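Pancreatic lipase related protein 2 (Equus caballus, PDB 1W52) probably hydrolyses acyl esters of galactolipids and triacylglycerols, as a secreted lipase of the alpha/beta hydrolase superfamily. Local coordinates at residues A[348-359]-A[371-381]. Residues are numbered along the deposited sequence; the frame is centred on the assembly and turned at random.
Sequences LAGSGKANGYLK and QYEIFKGSLQP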
loop_
_atom_site.group_PDB
_atom_site.type_symbol
_atom_site.label_atom_id
_atom_site.label_comp_id
_atom_site.label_asym_id
_atom_site.label_seq_id
_atom_site.Cartn_x
_atom_site.Cartn_y
_atom_site.Cartn_z
ATOM N N LEU A 348 -31.138 20.400 -2.804
ATOM C CA LEU A 348 -31.296 21.829 -2.549
ATOM C C LEU A 348 -32.731 22.208 -2.223
ATOM O O LEU A 348 -33.623 21.360 -2.183
ATOM C CB LEU A 348 -30.751 22.652 -3.723
ATOM C CG LEU A 348 -29.217 22.709 -3.759
ATOM C CD1 LEU A 348 -28.777 23.571 -4.912
ATOM C CD2 LEU A 348 -28.584 23.224 -2.444
ATOM N N ALA A 349 -32.933 23.486 -1.945
ATOM C CA ALA A 349 -34.253 23.996 -1.657
ATOM C C ALA A 349 -34.324 25.458 -2.091
ATOM O O ALA A 349 -33.416 25.953 -2.774
ATOM C CB ALA A 349 -34.543 23.834 -0.175
ATOM N N GLY A 350 -35.426 26.122 -1.740
ATOM C CA GLY A 350 -35.576 27.564 -1.903
ATOM C C GLY A 350 -36.377 28.001 -3.122
ATOM O O GLY A 350 -37.219 27.247 -3.638
ATOM N N SER A 351 -36.105 29.232 -3.572
ATOM C CA SER A 351 -36.810 29.844 -4.702
ATOM C C SER A 351 -35.860 30.309 -5.810
ATOM O O SER A 351 -36.005 29.920 -6.975
ATOM C CB SER A 351 -37.665 31.026 -4.216
ATOM O OG SER A 351 -38.862 31.150 -4.973
ATOM N N GLY A 352 -34.892 31.141 -5.450
ATOM C CA GLY A 352 -34.028 31.757 -6.440
ATOM C C GLY A 352 -32.808 30.923 -6.782
ATOM O O GLY A 352 -32.299 30.206 -5.930
ATOM N N LYS A 353 -32.339 31.036 -8.026
ATOM C CA LYS A 353 -31.165 30.307 -8.521
ATOM C C LYS A 353 -29.886 31.100 -8.272
ATOM O O LYS A 353 -29.779 32.239 -8.724
ATOM C CB LYS A 353 -31.286 30.071 -10.027
ATOM C CG LYS A 353 -32.615 29.482 -10.481
ATOM C CD LYS A 353 -32.580 29.116 -11.969
ATOM C CE LYS A 353 -33.121 27.716 -12.226
ATOM N NZ LYS A 353 -32.576 27.161 -13.489
ATOM N N ALA A 354 -28.915 30.493 -7.584
ATOM C CA ALA A 354 -27.649 31.161 -7.211
ATOM C C ALA A 354 -26.426 30.496 -7.887
ATOM O O ALA A 354 -26.589 29.820 -8.920
ATOM C CB ALA A 354 -27.490 31.197 -5.655
ATOM N N ASN A 355 -25.220 30.743 -7.344
ATOM C CA ASN A 355 -24.004 29.961 -7.664
ATOM C C ASN A 355 -23.017 29.922 -6.511
ATOM O O ASN A 355 -22.839 30.927 -5.813
ATOM C CB ASN A 355 -23.301 30.490 -8.905
ATOM C CG ASN A 355 -24.043 30.151 -10.150
ATOM O OD1 ASN A 355 -23.928 29.055 -10.682
ATOM N ND2 ASN A 355 -24.863 31.077 -10.602
ATOM N N GLY A 356 -22.363 28.779 -6.300
ATOM C CA GLY A 356 -21.415 28.726 -5.205
ATOM C C GLY A 356 -20.877 27.427 -4.661
ATOM O O GLY A 356 -21.253 26.328 -5.057
ATOM N N TYR A 357 -19.958 27.625 -3.720
ATOM C CA TYR A 357 -19.354 26.578 -2.913
ATOM C C TYR A 357 -20.437 25.991 -2.001
ATOM O O TYR A 357 -21.388 26.704 -1.647
ATOM C CB TYR A 357 -18.204 27.166 -2.064
ATOM C CG TYR A 357 -16.922 27.503 -2.819
ATOM C CD1 TYR A 357 -16.598 26.877 -4.048
ATOM C CD2 TYR A 357 -16.014 28.428 -2.294
ATOM C CE1 TYR A 357 -15.395 27.177 -4.738
ATOM C CE2 TYR A 357 -14.806 28.733 -2.970
ATOM C CZ TYR A 357 -14.496 28.107 -4.193
ATOM O OH TYR A 357 -13.303 28.418 -4.851
ATOM N N LEU A 358 -20.304 24.710 -1.637
ATOM C CA LEU A 358 -21.275 24.038 -0.780
ATOM C C LEU A 358 -20.524 23.288 0.283
ATOM O O LEU A 358 -20.381 22.075 0.249
ATOM C CB LEU A 358 -22.189 23.121 -1.597
ATOM C CG LEU A 358 -23.571 23.729 -1.874
ATOM C CD1 LEU A 358 -24.422 22.901 -2.886
ATOM C CD2 LEU A 358 -24.334 23.937 -0.543
ATOM N N LYS A 359 -20.021 24.048 1.233
ATOM C CA LYS A 359 -19.123 23.497 2.224
ATOM C C LYS A 359 -19.901 22.744 3.312
ATOM O O LYS A 359 -21.144 22.683 3.258
ATOM C CB LYS A 359 -18.205 24.591 2.775
ATOM C CG LYS A 359 -17.397 25.231 1.651
ATOM C CD LYS A 359 -16.332 26.187 2.112
ATOM C CE LYS A 359 -15.738 26.904 0.902
ATOM N NZ LYS A 359 -14.978 28.131 1.273
ATOM N N GLN A 371 -13.238 21.834 6.344
ATOM C CA GLN A 371 -14.329 22.280 5.462
ATOM C C GLN A 371 -14.367 21.287 4.302
ATOM O O GLN A 371 -13.349 20.688 4.017
ATOM C CB GLN A 371 -14.156 23.741 4.979
ATOM C CG GLN A 371 -14.569 24.879 6.011
ATOM C CD GLN A 371 -16.077 25.253 6.027
ATOM O OE1 GLN A 371 -16.675 25.512 4.988
ATOM N NE2 GLN A 371 -16.667 25.302 7.220
ATOM N N TYR A 372 -15.518 21.081 3.666
ATOM C CA TYR A 372 -15.633 20.022 2.656
ATOM C C TYR A 372 -16.476 20.444 1.477
ATOM O O TYR A 372 -17.668 20.196 1.432
ATOM C CB TYR A 372 -16.211 18.720 3.257
ATOM C CG TYR A 372 -15.169 17.766 3.808
ATOM C CD1 TYR A 372 -14.539 18.057 4.989
ATOM C CD2 TYR A 372 -14.820 16.578 3.149
ATOM C CE1 TYR A 372 -13.593 17.240 5.503
ATOM C CE2 TYR A 372 -13.868 15.740 3.679
ATOM C CZ TYR A 372 -13.256 16.099 4.864
ATOM O OH TYR A 372 -12.279 15.362 5.487
ATOM N N GLU A 373 -15.856 21.074 0.505
ATOM C CA GLU A 373 -16.613 21.545 -0.616
ATOM C C GLU A 373 -17.272 20.362 -1.322
ATOM O O GLU A 373 -16.608 19.643 -2.054
ATOM C CB GLU A 373 -15.720 22.329 -1.591
ATOM C CG GLU A 373 -16.430 22.647 -2.922
ATOM C CD GLU A 373 -15.512 23.141 -4.022
ATOM O OE1 GLU A 373 -14.656 24.012 -3.717
ATOM O OE2 GLU A 373 -15.668 22.670 -5.180
ATOM N N ILE A 374 -18.579 20.187 -1.156
ATOM C CA ILE A 374 -19.289 19.090 -1.848
ATOM C C ILE A 374 -19.759 19.457 -3.267
ATOM O O ILE A 374 -20.082 18.595 -4.095
ATOM C CB ILE A 374 -20.515 18.618 -1.021
ATOM C CG1 ILE A 374 -20.178 18.475 0.465
ATOM C CG2 ILE A 374 -21.082 17.301 -1.571
ATOM C CD1 ILE A 374 -19.042 17.558 0.765
ATOM N N PHE A 375 -19.846 20.755 -3.532
ATOM C CA PHE A 375 -20.302 21.214 -4.844
ATOM C C PHE A 375 -20.043 22.682 -5.120
ATOM O O PHE A 375 -20.240 23.520 -4.248
ATOM C CB PHE A 375 -21.797 20.980 -4.983
ATOM C CG PHE A 375 -22.261 20.840 -6.397
ATOM C CD1 PHE A 375 -21.549 20.078 -7.322
ATOM C CD2 PHE A 375 -23.434 21.437 -6.799
ATOM C CE1 PHE A 375 -21.995 19.929 -8.627
ATOM C CE2 PHE A 375 -23.887 21.286 -8.096
ATOM C CZ PHE A 375 -23.160 20.527 -9.015
ATOM N N LYS A 376 -19.608 22.976 -6.343
ATOM C CA LYS A 376 -19.655 24.329 -6.877
ATOM C C LYS A 376 -20.426 24.302 -8.214
ATOM O O LYS A 376 -20.176 23.475 -9.105
ATOM C CB LYS A 376 -18.246 24.966 -6.987
ATOM C CG LYS A 376 -17.318 24.278 -7.987
ATOM C CD LYS A 376 -15.844 24.785 -7.990
ATOM C CE LYS A 376 -14.954 23.900 -8.929
ATOM N NZ LYS A 376 -15.290 22.420 -8.853
ATOM N N GLY A 377 -21.410 25.195 -8.312
ATOM C CA GLY A 377 -22.192 25.351 -9.530
ATOM C C GLY A 377 -23.549 25.976 -9.273
ATOM O O GLY A 377 -23.758 26.594 -8.215
ATOM N N SER A 378 -24.461 25.796 -10.239
ATOM C CA SER A 378 -25.838 26.330 -10.181
ATOM C C SER A 378 -26.700 25.619 -9.142
ATOM O O SER A 378 -26.770 24.387 -9.107
ATOM C CB SER A 378 -26.533 26.235 -11.552
ATOM O OG SER A 378 -27.191 24.982 -11.713
ATOM N N LEU A 379 -27.393 26.408 -8.335
ATOM C CA LEU A 379 -28.045 25.896 -7.144
ATOM C C LEU A 379 -29.591 25.894 -7.228
ATOM O O LEU A 379 -30.282 26.246 -6.254
ATOM C CB LEU A 379 -27.528 26.676 -5.915
ATOM C CG LEU A 379 -26.000 26.779 -5.768
ATOM C CD1 LEU A 379 -25.594 27.334 -4.395
ATOM C CD2 LEU A 379 -25.371 25.444 -5.966
ATOM N N GLN A 380 -30.122 25.444 -8.371
ATOM C CA GLN A 380 -31.580 25.339 -8.580
ATOM C C GLN A 380 -32.322 24.581 -7.442
ATOM O O GLN A 380 -31.784 23.614 -6.888
ATOM C CB GLN A 380 -31.900 24.719 -9.960
ATOM C CG GLN A 380 -31.381 23.289 -10.194
ATOM C CD GLN A 380 -32.054 22.596 -11.382
ATOM O OE1 GLN A 380 -32.117 23.154 -12.483
ATOM N NE2 GLN A 380 -32.550 21.376 -11.159
ATOM N N PRO A 381 -33.524 25.042 -7.062
ATOM C CA PRO A 381 -34.294 24.396 -5.990
ATOM C C PRO A 381 -34.677 22.938 -6.227
ATOM O O PRO A 381 -34.879 22.494 -7.364
ATOM C CB PRO A 381 -35.560 25.263 -5.884
ATOM C CG PRO A 381 -35.174 26.566 -6.431
ATOM C CD PRO A 381 -34.218 26.250 -7.552
#
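Leu379 reaches from 371-381 into the curve of 348-359, and its side chain can be followed outward. Its CB meets CD1 of Leu348, CG comes to 4.2 Å from Gly356 N, and at the fork the branches part: CD1 turns to Gly356 and the methyl of Ala354, while CD2 goes to Leu348 and to CD1 of Leu358, 4.1 Å away, where the two leucines pass alongside one another, pointing opposite ways. That same CD1 of Leu358 also rests against CB of Phe375 (3.9 Å), at the edge of the phenyl ring, whose stacking partner is Tyr385; Phe403 adds a further neighbour to Leu358.

Backbone bonds are few. Gly356 N gives a hydrogen bond to Gly377 O (3.2 Å), answered by a weak one from Gly377 N to Gly356 O. Farther along, Ile374 N donates to Leu358 O at 3.0 Å; the bond is nearly straight at the hydrogen (166°), yet the donor sits above the carbonyl plane.

On the outer side, Tyr357 runs beside Lys376, whose CB lies at the ring edge, 3.9 Å from Tyr357 CD1. Glu373 crosses the tyrosine with its carboxylate turned 20° from the ring plane. Its chain runs out extended, CG set opposite the backbone nitrogen (chi1 170°), and this carries OE1 to 3.4 Å from Tyr357 CE1, while OE2 makes a long salt bridge to Lys376 NZ.

At the other end the chain bends around Pro381, setting the carbonyl oxygens of Gly350 and Ser351 against its ring, with Gly350 O 3.4 Å from Pro381 CB. Two irregular antiparallel segments, packed together around Leu379, thus form part of the beta-sandwich of the C-terminal PLAT domain, well away from the catalytic domain's active site.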